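Local coordinates for protein fimbrial subunit type 1 (Actinomyces oris, PDB 3UXF) that forms the shaft of type 1 fimbriae on the bacterial surface as their major structural subunit, a cell-wall-anchored pilin, at residues Gln376-Cys382 with Tyr444-Thr450; Pro195-Arg199 with Leu404-Gly408; Asn309-Asp313 with Lys352-Val356; Ile233-Thr239 with Thr299-Asp305. One frame throughout, in Å; residues are numbered along the deposited sequence.

Contact 1: residues Gln376-Cys382 with Tyr444-Thr450; sequences QFQVYEC and YYCLVET
The rings of Phe377, Tyr380 and Tyr445 are each met by the opposite strand. At the edge of the Tyr445 ring, in its plane, lies the backbone O of Tyr380, while the Glu381 side chain lies alongside the ring and points the same way, CG 3.7 Å from Tyr445 CE1, with carboxylate and ring planes 20° apart. Tyr380 CE1 approaches Val448 CG2 obliquely at 3.6 Å. The Phe377 ring slants across the extended chain of Glu449, CE1 to CB 3.6 Å.

The strands are antiparallel, and backbone bonds pair Gln378 with Val448 and Tyr380 with Cys446 in both directions; the straightest runs from Val448 N to Gln378 O (2.9 Å, 174°). Phe377, Val379, Leu447 and Glu449 share one face, over which strands 344-362 and 478-484 lie. Water links Gln376 OE1 with Thr450 OG1, and a second joins Glu381 OE2 to Tyr445 OH, which also bonds to Arg426 O.

With Cys382 SG set between its N and carbonyl carbon (chi1 62°) and Cys446 SG anti to its carbonyl carbon, the sulfurs meet in a disulfide (2.1 Å) on the face that carries Tyr380 and Val448. The link is diagonal, since Cys446 pairs with Tyr380 and Cys382 lies opposite Tyr444. In this prealbumin-like domain it would be expected to limit separation of the strands, consistent with a role in a fimbrial shaft.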
# COMPACT_ATOMS: atom_id res chain seq x y z
N GLN A 376 19.43 -22.10 -30.71
CA GLN A 376 19.56 -20.92 -29.83
C GLN A 376 18.42 -19.95 -30.03
O GLN A 376 17.90 -19.78 -31.15
CB GLN A 376 20.90 -20.23 -30.08
CG GLN A 376 22.08 -21.17 -29.83
CD GLN A 376 23.37 -20.42 -29.72
OE1 GLN A 376 23.66 -19.53 -30.51
NE2 GLN A 376 24.12 -20.72 -28.67
N PHE A 377 18.03 -19.31 -28.95
CA PHE A 377 16.95 -18.35 -28.96
C PHE A 377 17.28 -17.12 -28.16
O PHE A 377 18.03 -17.19 -27.18
CB PHE A 377 15.72 -18.99 -28.34
CG PHE A 377 15.19 -20.14 -29.13
CD1 PHE A 377 14.16 -19.94 -30.04
CD2 PHE A 377 15.69 -21.42 -28.93
CE1 PHE A 377 13.64 -21.03 -30.81
CE2 PHE A 377 15.18 -22.51 -29.67
CZ PHE A 377 14.14 -22.31 -30.61
N GLN A 378 16.67 -16.02 -28.55
CA GLN A 378 16.67 -14.82 -27.72
C GLN A 378 15.21 -14.43 -27.56
O GLN A 378 14.34 -14.97 -28.25
CB GLN A 378 17.44 -13.68 -28.37
CG GLN A 378 18.88 -14.11 -28.57
CD GLN A 378 19.80 -12.95 -28.88
OE1 GLN A 378 19.54 -12.14 -29.78
NE2 GLN A 378 20.90 -12.86 -28.12
N VAL A 379 14.94 -13.52 -26.62
CA VAL A 379 13.54 -13.17 -26.27
C VAL A 379 13.34 -11.67 -26.34
O VAL A 379 14.22 -10.90 -25.91
CB VAL A 379 13.19 -13.63 -24.84
CG1 VAL A 379 11.68 -13.41 -24.55
CG2 VAL A 379 13.59 -15.11 -24.61
N TYR A 380 12.19 -11.24 -26.86
CA TYR A 380 11.85 -9.82 -26.90
C TYR A 380 10.45 -9.61 -26.32
O TYR A 380 9.63 -10.54 -26.30
CB TYR A 380 11.80 -9.32 -28.36
CG TYR A 380 13.14 -9.38 -29.08
CD1 TYR A 380 13.63 -10.58 -29.55
CD2 TYR A 380 13.87 -8.21 -29.32
CE1 TYR A 380 14.84 -10.65 -30.22
CE2 TYR A 380 15.11 -8.27 -29.98
CZ TYR A 380 15.57 -9.49 -30.42
OH TYR A 380 16.78 -9.55 -31.10
N GLU A 381 10.16 -8.38 -25.90
CA GLU A 381 8.77 -7.96 -25.83
C GLU A 381 8.35 -7.66 -27.26
O GLU A 381 9.17 -7.22 -28.05
CB GLU A 381 8.59 -6.75 -24.93
CG GLU A 381 8.70 -7.15 -23.44
CD GLU A 381 8.54 -6.00 -22.47
OE1 GLU A 381 8.94 -4.86 -22.77
OE2 GLU A 381 8.00 -6.23 -21.39
N CYS A 382 7.10 -7.97 -27.63
CA CYS A 382 6.71 -7.76 -29.03
C CYS A 382 5.22 -7.54 -29.15
O CYS A 382 4.46 -7.85 -28.24
CB CYS A 382 7.10 -8.94 -29.92
SG CYS A 382 6.25 -10.47 -29.40
N TYR A 444 2.74 -9.29 -25.37
CA TYR A 444 3.39 -10.55 -25.72
C TYR A 444 4.90 -10.50 -25.49
O TYR A 444 5.52 -9.43 -25.53
CB TYR A 444 3.15 -10.89 -27.19
CG TYR A 444 1.84 -11.56 -27.45
CD1 TYR A 444 1.72 -12.93 -27.30
CD2 TYR A 444 0.74 -10.84 -27.91
CE1 TYR A 444 0.54 -13.56 -27.55
CE2 TYR A 444 -0.46 -11.48 -28.16
CZ TYR A 444 -0.54 -12.84 -28.00
OH TYR A 444 -1.73 -13.51 -28.27
N TYR A 445 5.46 -11.68 -25.28
CA TYR A 445 6.88 -11.89 -25.55
C TYR A 445 7.01 -12.61 -26.89
O TYR A 445 6.04 -13.18 -27.38
CB TYR A 445 7.48 -12.79 -24.47
CG TYR A 445 7.49 -12.13 -23.12
CD1 TYR A 445 8.16 -10.93 -22.93
CD2 TYR A 445 6.85 -12.70 -22.03
CE1 TYR A 445 8.18 -10.30 -21.66
CE2 TYR A 445 6.85 -12.09 -20.75
CZ TYR A 445 7.53 -10.89 -20.58
OH TYR A 445 7.52 -10.25 -19.35
N CYS A 446 8.22 -12.62 -27.47
CA CYS A 446 8.49 -13.34 -28.72
C CYS A 446 9.78 -14.10 -28.54
O CYS A 446 10.76 -13.53 -28.06
CB CYS A 446 8.70 -12.34 -29.89
SG CYS A 446 7.07 -11.91 -30.65
N LEU A 447 9.80 -15.37 -28.94
CA LEU A 447 11.09 -16.06 -29.15
C LEU A 447 11.59 -15.71 -30.53
O LEU A 447 10.82 -15.64 -31.46
CB LEU A 447 10.89 -17.56 -29.09
CG LEU A 447 10.40 -18.14 -27.78
CD1 LEU A 447 10.14 -19.61 -27.95
CD2 LEU A 447 11.42 -17.87 -26.67
N VAL A 448 12.89 -15.47 -30.66
CA VAL A 448 13.50 -15.43 -31.99
C VAL A 448 14.52 -16.54 -32.02
O VAL A 448 15.43 -16.61 -31.19
CB VAL A 448 14.18 -14.08 -32.25
CG1 VAL A 448 15.02 -14.13 -33.53
CG2 VAL A 448 13.11 -12.96 -32.32
N GLU A 449 14.36 -17.45 -32.98
CA GLU A 449 15.35 -18.50 -33.17
C GLU A 449 16.59 -17.93 -33.87
O GLU A 449 16.55 -17.58 -35.03
CB GLU A 449 14.74 -19.66 -33.94
CG GLU A 449 15.64 -20.89 -34.00
CD GLU A 449 14.94 -22.14 -34.52
OE1 GLU A 449 13.69 -22.23 -34.46
OE2 GLU A 449 15.66 -23.09 -34.99
N THR A 450 17.66 -17.80 -33.09
CA THR A 450 18.89 -17.19 -33.61
C THR A 450 19.89 -18.19 -34.15
O THR A 450 20.83 -17.75 -34.82
CB THR A 450 19.58 -16.27 -32.56
OG1 THR A 450 19.81 -17.03 -31.38
CG2 THR A 450 18.67 -15.11 -32.20
O HOH W 1 22.41 -17.10 -31.22
O HOH W 2 6.23 -7.89 -20.19

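Contact 2: residues Pro195-Arg199 with Leu404-Gly408; sequences PGSGR and LTIGG
Pro195 and Leu404 make the close apolar touch between these two loops, Pro195 CG lying 3.6 Å from Leu404 CD2 where the side chains slant past each other. The packing stays tight at Gly196, whose CA is 4.0 Å from Ile406 CA: a hydrogen takes the place of a side chain there, and the backbones can almost meet. A single direct hydrogen bond crosses the gap, from Gly407 N to Ser197 O at 2.9 Å and 144°. The buried Ser197 has its OG bonded to Tyr424 N.

The other side is looser and bridged by solvent. One water donates to Ser197 O and accepts from Gly408 N, and another joins Gly196 N to Thr405 O. Here the exposed Arg199, bent at chi2 and chi3, folds back from the end of a type II turn and spreads a face of its guanidinium over Thr405 CB, with NH1 3.9 Å from that carbon.

The loop 195-199 leads into strand 201-208 and also bonds through its backbone to strand 419-426. Leu404 and Ile406 pack against Leu425 of that strand, while Pro195 rests on Tyr445 and Glu381 of strands 444-451 and 376-385, joining the middle of the chain to its prealbumin-like domain.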
# COMPACT_ATOMS: atom_id res chain seq x y z
N PRO A 195 10.89 -6.91 -17.28
CA PRO A 195 10.32 -8.16 -17.77
C PRO A 195 11.24 -9.35 -17.46
O PRO A 195 10.76 -10.42 -17.09
CB PRO A 195 10.20 -7.93 -19.28
CG PRO A 195 11.23 -6.83 -19.61
CD PRO A 195 11.19 -5.95 -18.37
N GLY A 196 12.55 -9.16 -17.59
CA GLY A 196 13.48 -10.23 -17.27
C GLY A 196 13.84 -10.20 -15.80
O GLY A 196 14.15 -9.13 -15.25
N SER A 197 13.90 -11.36 -15.16
CA SER A 197 14.23 -11.40 -13.75
C SER A 197 15.64 -10.89 -13.53
O SER A 197 16.55 -11.12 -14.33
CB SER A 197 14.08 -12.82 -13.17
OG SER A 197 14.91 -13.76 -13.86
N GLY A 198 15.78 -10.21 -12.40
CA GLY A 198 17.07 -9.66 -12.03
C GLY A 198 17.24 -8.20 -12.39
O GLY A 198 18.20 -7.56 -11.96
N ARG A 199 16.35 -7.66 -13.22
CA ARG A 199 16.38 -6.24 -13.53
C ARG A 199 15.79 -5.44 -12.36
O ARG A 199 15.00 -5.94 -11.55
CB ARG A 199 15.56 -5.97 -14.80
CG ARG A 199 15.99 -6.83 -16.01
CD ARG A 199 17.47 -6.71 -16.29
NE ARG A 199 17.74 -5.47 -17.04
CZ ARG A 199 18.95 -5.10 -17.47
NH1 ARG A 199 20.00 -5.87 -17.24
NH2 ARG A 199 19.10 -3.96 -18.13
N LEU A 404 15.90 -9.02 -24.68
CA LEU A 404 15.85 -8.91 -23.23
C LEU A 404 17.00 -9.62 -22.53
O LEU A 404 17.45 -10.70 -22.95
CB LEU A 404 14.54 -9.51 -22.72
CG LEU A 404 13.25 -8.88 -23.18
CD1 LEU A 404 12.13 -9.74 -22.66
CD2 LEU A 404 13.13 -7.44 -22.64
N THR A 405 17.43 -9.03 -21.41
CA THR A 405 18.33 -9.72 -20.52
C THR A 405 17.48 -10.33 -19.43
O THR A 405 16.73 -9.62 -18.75
CB THR A 405 19.33 -8.71 -19.89
OG1 THR A 405 20.17 -8.16 -20.93
CG2 THR A 405 20.23 -9.39 -18.84
N ILE A 406 17.55 -11.65 -19.31
CA ILE A 406 16.67 -12.42 -18.42
C ILE A 406 17.62 -13.24 -17.55
O ILE A 406 18.37 -14.09 -18.04
CB ILE A 406 15.82 -13.38 -19.26
CG1 ILE A 406 14.97 -12.58 -20.27
CG2 ILE A 406 14.97 -14.22 -18.35
CD1 ILE A 406 14.34 -13.47 -21.39
N GLY A 407 17.60 -12.98 -16.25
CA GLY A 407 18.50 -13.68 -15.34
C GLY A 407 19.96 -13.44 -15.71
O GLY A 407 20.80 -14.33 -15.52
N GLY A 408 20.25 -12.27 -16.25
CA GLY A 408 21.60 -11.93 -16.71
C GLY A 408 22.03 -12.55 -18.03
O GLY A 408 23.19 -12.40 -18.41
O HOH W 3 14.50 -7.76 -19.04
O HOH W 4 18.58 -9.95 -15.77

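Contact 3: residues Asn309-Asp313 with Lys352-Val356; sequences NLEGD and KYGKV
Leu310 and Tyr353 lie side by side and point the same way, with the leucine methyl CD1 set over one face of the ring. The CH-pi contact measures 4.1 Å from Leu310 CD1 to the ring centroid, 21° off the normal, and the methyl is displaced toward the rim near CE1. Leu310 O comes to 3.3 Å from Tyr353 CB. A hydrogen bond between Tyr353 OH and Ala194 O restrains the far end of the ring.

Lys352 and Asp313 also run alongside one another. The lysine chain is extended until a bend at its last torsion (chi4 -83°) turns NZ back onto Asp313 OD1, a salt bridge of 2.9 Å received on the syn side of the carboxylate and 26° out of its plane. NZ is shared with Glu473, its stronger partner, in a further salt bridge.

Between these pairs the backbones begin an antiparallel sheet: Gly312 N bonds to Tyr353 O at 2.8 Å, and Tyr353 N returns to Gly312 O at 3.1 Å. Strand 312-321 thus starts against the long strand 344-362, which also pairs with strands 419-426 and 478-484. Just upstream, Asn309 OD1 accepts from Glu311 N in an Asx turn that leads the chain into the strand.

Glu311 slants across Lys355, OE2 being 3.6 Å from Lys355 CB, but the opposite charges stay beyond a salt bridge, with Glu311 OE1 4.2 Å from Lys355 NZ. The ammonium is instead engaged by Glu421 and Asn423, while a water accepts from Lys355 N and lies 2.7 Å from Glu311 OE2.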
# COMPACT_ATOMS: atom_id res chain seq x y z
N ASN A 309 16.50 -16.16 -7.90
CA ASN A 309 15.38 -17.04 -8.14
C ASN A 309 14.10 -16.30 -7.81
O ASN A 309 13.63 -16.34 -6.68
CB ASN A 309 15.50 -18.30 -7.33
CG ASN A 309 14.35 -19.25 -7.56
OD1 ASN A 309 13.38 -18.92 -8.24
ND2 ASN A 309 14.46 -20.44 -6.99
N LEU A 310 13.56 -15.61 -8.80
CA LEU A 310 12.33 -14.84 -8.62
C LEU A 310 11.08 -15.59 -9.03
O LEU A 310 9.99 -14.98 -9.10
CB LEU A 310 12.41 -13.51 -9.42
CG LEU A 310 13.08 -12.30 -8.76
CD1 LEU A 310 13.10 -11.07 -9.70
CD2 LEU A 310 12.45 -11.88 -7.46
N GLU A 311 11.17 -16.90 -9.30
CA GLU A 311 9.98 -17.64 -9.70
C GLU A 311 8.85 -17.48 -8.70
O GLU A 311 9.05 -17.66 -7.50
CB GLU A 311 10.31 -19.14 -9.89
CG GLU A 311 9.22 -19.85 -10.70
CD GLU A 311 9.52 -21.33 -10.97
OE1 GLU A 311 10.52 -21.88 -10.45
OE2 GLU A 311 8.71 -21.94 -11.69
N GLY A 312 7.66 -17.17 -9.18
CA GLY A 312 6.53 -16.99 -8.28
C GLY A 312 6.29 -15.54 -7.89
O GLY A 312 6.50 -14.65 -8.69
N ASP A 313 5.84 -15.33 -6.64
CA ASP A 313 5.48 -13.98 -6.16
C ASP A 313 6.64 -13.34 -5.44
O ASP A 313 7.34 -14.00 -4.65
CB ASP A 313 4.37 -14.07 -5.11
CG ASP A 313 3.02 -14.38 -5.70
OD1 ASP A 313 2.80 -14.13 -6.89
OD2 ASP A 313 2.13 -14.88 -4.94
N LYS A 352 5.15 -10.89 -10.31
CA LYS A 352 5.00 -12.34 -10.59
C LYS A 352 5.86 -12.74 -11.79
O LYS A 352 5.67 -12.24 -12.89
CB LYS A 352 3.52 -12.67 -10.83
CG LYS A 352 2.65 -12.35 -9.65
CD LYS A 352 1.18 -12.62 -10.01
CE LYS A 352 0.27 -12.26 -8.84
NZ LYS A 352 0.20 -13.38 -7.84
N TYR A 353 6.81 -13.65 -11.56
CA TYR A 353 7.76 -14.10 -12.58
C TYR A 353 7.60 -15.58 -12.80
O TYR A 353 7.46 -16.36 -11.84
CB TYR A 353 9.22 -13.81 -12.11
CG TYR A 353 9.64 -12.37 -12.23
CD1 TYR A 353 9.41 -11.46 -11.19
CD2 TYR A 353 10.23 -11.89 -13.40
CE1 TYR A 353 9.77 -10.12 -11.31
CE2 TYR A 353 10.60 -10.57 -13.53
CZ TYR A 353 10.37 -9.68 -12.49
OH TYR A 353 10.75 -8.37 -12.58
N GLY A 354 7.60 -15.98 -14.07
CA GLY A 354 7.41 -17.39 -14.41
C GLY A 354 8.58 -18.02 -15.16
O GLY A 354 9.34 -17.36 -15.86
N LYS A 355 8.72 -19.32 -14.98
CA LYS A 355 9.67 -20.12 -15.77
C LYS A 355 9.06 -20.46 -17.10
O LYS A 355 7.87 -20.75 -17.17
CB LYS A 355 9.92 -21.42 -14.99
CG LYS A 355 10.73 -22.44 -15.79
CD LYS A 355 11.00 -23.77 -15.00
CE LYS A 355 11.50 -23.50 -13.59
NZ LYS A 355 12.95 -23.15 -13.59
N VAL A 356 9.86 -20.43 -18.17
CA VAL A 356 9.42 -20.94 -19.46
C VAL A 356 10.27 -22.16 -19.76
O VAL A 356 11.49 -22.11 -19.64
CB VAL A 356 9.64 -19.90 -20.57
CG1 VAL A 356 9.35 -20.49 -21.92
CG2 VAL A 356 8.75 -18.66 -20.29
O HOH W 5 6.88 -20.50 -13.07

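Contact 4: residues Ile233-Thr239 with Thr299-Asp305; sequences IKKEALT and TLNAKFD
Asn301 ND2 reaches Thr239, giving a hydrogen bond to OG1 at 2.9 Å, 31° out of the amide plane, and a weak, bent one to the backbone O of the same residue. The two side chains cross at about a right angle, and Asn301 N also donates to Leu238 O at 2.8 Å. Farther along, Lys234 N bonds to Lys303 O (2.9 Å, 166°). A bend at chi4 (-66°) directs Lys234 NZ to a salt bridge with Asp305 OD1, whose short modelled length is doubtful.

Between these attachments the chain makes a type I beta turn from Lys234 to Ala237, closed by Ala237 N to Lys234 O. Strand 295-302 sits between strands 201-208 and 241-245 in an antiparallel sheet, and the loop holding the turn crosses to strand 241-245 from strand 224-229 of a second sheet. One water accepts from Lys303 N and lies near Lys234 O and Asn301 O; a second joins Ala237 O, Thr239 OG1 and Lys303 NZ.

Ile233 CG1 is 3.7 Å from Phe304 CE1, the side chains running the same way, and Ile233 CG2 touches Ala302 CB. Farther out, Tyr203 packs on Ile233 and Ala302, while Leu229 and Ala271 pack on Leu238.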
# COMPACT_ATOMS: atom_id res chain seq x y z
N ILE A 233 16.19 -9.09 -2.19
CA ILE A 233 16.58 -7.72 -2.50
C ILE A 233 17.89 -7.38 -1.80
O ILE A 233 18.10 -7.79 -0.66
CB ILE A 233 15.45 -6.77 -2.03
CG1 ILE A 233 14.22 -7.06 -2.90
CG2 ILE A 233 15.88 -5.32 -2.14
CD1 ILE A 233 12.89 -6.44 -2.36
N LYS A 234 18.75 -6.64 -2.48
CA LYS A 234 20.01 -6.17 -1.88
C LYS A 234 19.69 -5.01 -0.93
O LYS A 234 19.51 -3.87 -1.35
CB LYS A 234 21.00 -5.74 -2.96
CG LYS A 234 21.48 -6.87 -3.85
CD LYS A 234 22.59 -6.34 -4.76
CE LYS A 234 23.07 -7.43 -5.72
NZ LYS A 234 23.72 -8.51 -4.95
N LYS A 235 19.65 -5.29 0.37
CA LYS A 235 19.24 -4.22 1.28
C LYS A 235 20.25 -3.11 1.43
O LYS A 235 19.92 -1.99 1.82
CB LYS A 235 18.85 -4.81 2.63
CG LYS A 235 20.04 -5.19 3.49
CD LYS A 235 19.54 -5.75 4.79
CE LYS A 235 20.53 -5.63 5.95
NZ LYS A 235 21.64 -6.60 5.77
N GLU A 236 21.50 -3.38 1.03
CA GLU A 236 22.57 -2.38 1.07
C GLU A 236 22.59 -1.47 -0.15
O GLU A 236 23.43 -0.60 -0.27
CB GLU A 236 23.94 -3.08 1.24
CG GLU A 236 24.55 -3.70 -0.05
CD GLU A 236 23.91 -4.99 -0.50
OE1 GLU A 236 23.05 -5.54 0.22
OE2 GLU A 236 24.37 -5.49 -1.56
N ALA A 237 21.65 -1.64 -1.09
CA ALA A 237 21.69 -0.86 -2.31
C ALA A 237 20.32 -0.39 -2.73
O ALA A 237 19.89 -0.62 -3.87
CB ALA A 237 22.33 -1.66 -3.46
N LEU A 238 19.66 0.32 -1.82
CA LEU A 238 18.28 0.78 -2.06
C LEU A 238 18.20 2.19 -2.67
O LEU A 238 17.11 2.62 -3.10
CB LEU A 238 17.53 0.73 -0.73
CG LEU A 238 17.22 -0.68 -0.20
CD1 LEU A 238 16.79 -0.56 1.29
CD2 LEU A 238 16.20 -1.44 -1.05
N THR A 239 19.32 2.93 -2.68
CA THR A 239 19.38 4.33 -3.12
C THR A 239 18.07 5.12 -2.95
O THR A 239 17.50 5.58 -3.93
CB THR A 239 19.88 4.50 -4.57
OG1 THR A 239 19.11 3.69 -5.47
CG2 THR A 239 21.33 4.04 -4.66
N THR A 299 10.92 6.39 -2.23
CA THR A 299 11.19 5.53 -3.39
C THR A 299 12.36 4.65 -2.99
O THR A 299 13.38 5.20 -2.51
CB THR A 299 11.57 6.37 -4.62
OG1 THR A 299 10.48 7.24 -4.95
CG2 THR A 299 11.85 5.45 -5.82
N LEU A 300 12.18 3.34 -3.13
CA LEU A 300 13.25 2.36 -2.88
C LEU A 300 13.58 1.72 -4.20
O LEU A 300 12.67 1.30 -4.93
CB LEU A 300 12.82 1.32 -1.85
CG LEU A 300 12.50 1.88 -0.45
CD1 LEU A 300 12.08 0.72 0.50
CD2 LEU A 300 13.68 2.70 0.10
N ASN A 301 14.87 1.62 -4.51
CA ASN A 301 15.27 1.05 -5.80
C ASN A 301 15.82 -0.35 -5.53
O ASN A 301 16.99 -0.50 -5.13
CB ASN A 301 16.30 1.97 -6.42
CG ASN A 301 15.74 3.36 -6.67
OD1 ASN A 301 14.84 3.58 -7.54
ND2 ASN A 301 16.29 4.34 -5.96
N ALA A 302 14.99 -1.36 -5.74
CA ALA A 302 15.33 -2.72 -5.37
C ALA A 302 16.23 -3.34 -6.43
O ALA A 302 15.93 -3.30 -7.61
CB ALA A 302 14.08 -3.55 -5.21
N LYS A 303 17.33 -3.93 -5.99
CA LYS A 303 18.29 -4.54 -6.90
C LYS A 303 18.49 -5.98 -6.51
O LYS A 303 18.31 -6.35 -5.34
CB LYS A 303 19.63 -3.84 -6.70
CG LYS A 303 19.64 -2.33 -7.00
CD LYS A 303 19.59 -2.04 -8.45
CE LYS A 303 19.99 -0.58 -8.75
NZ LYS A 303 18.98 0.50 -8.40
N PHE A 304 18.90 -6.79 -7.49
CA PHE A 304 19.03 -8.23 -7.30
C PHE A 304 20.36 -8.71 -7.88
O PHE A 304 20.91 -8.09 -8.77
CB PHE A 304 17.92 -8.96 -8.08
CG PHE A 304 16.52 -8.48 -7.70
CD1 PHE A 304 15.88 -9.00 -6.60
CD2 PHE A 304 15.90 -7.52 -8.48
CE1 PHE A 304 14.59 -8.54 -6.24
CE2 PHE A 304 14.62 -7.06 -8.14
CZ PHE A 304 13.98 -7.57 -7.03
N ASP A 305 20.81 -9.87 -7.43
CA ASP A 305 21.80 -10.58 -8.24
C ASP A 305 21.09 -11.00 -9.52
O ASP A 305 19.91 -11.40 -9.47
CB ASP A 305 22.27 -11.83 -7.51
CG ASP A 305 23.12 -11.51 -6.30
OD1 ASP A 305 23.90 -10.52 -6.37
OD2 ASP A 305 23.00 -12.24 -5.29
O HOH W 6 18.21 -3.02 -3.55
O HOH W 7 21.53 -10.66 -3.34
O HOH W 8 19.89 1.14 -5.97

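Overall arrangement
Contact 2 touches all three others and lies between contacts 1 and 4. It meets contact 1, their centres 13 Å apart, through a probable hydrogen bond from Leu404 N to Val379 O (2.8 Å) and through Pro195 CB, 3.5 Å from Glu381 OE2. Contact 3 is nearer, 11 Å between centres, with Tyr353 CE2 3.6 Å from Pro195 O. Phe304 carries the packing on to contact 4, with its CD2 3.6 Å from Arg199 O and its CE1 4.2 Å from Leu310 CD2 of contact 3. Contacts 1 and 4 do not touch, their nearest atoms being about 14 Å apart. A bound calcium ion lies about 9 Å from the side chain of Tyr380 in contact 1.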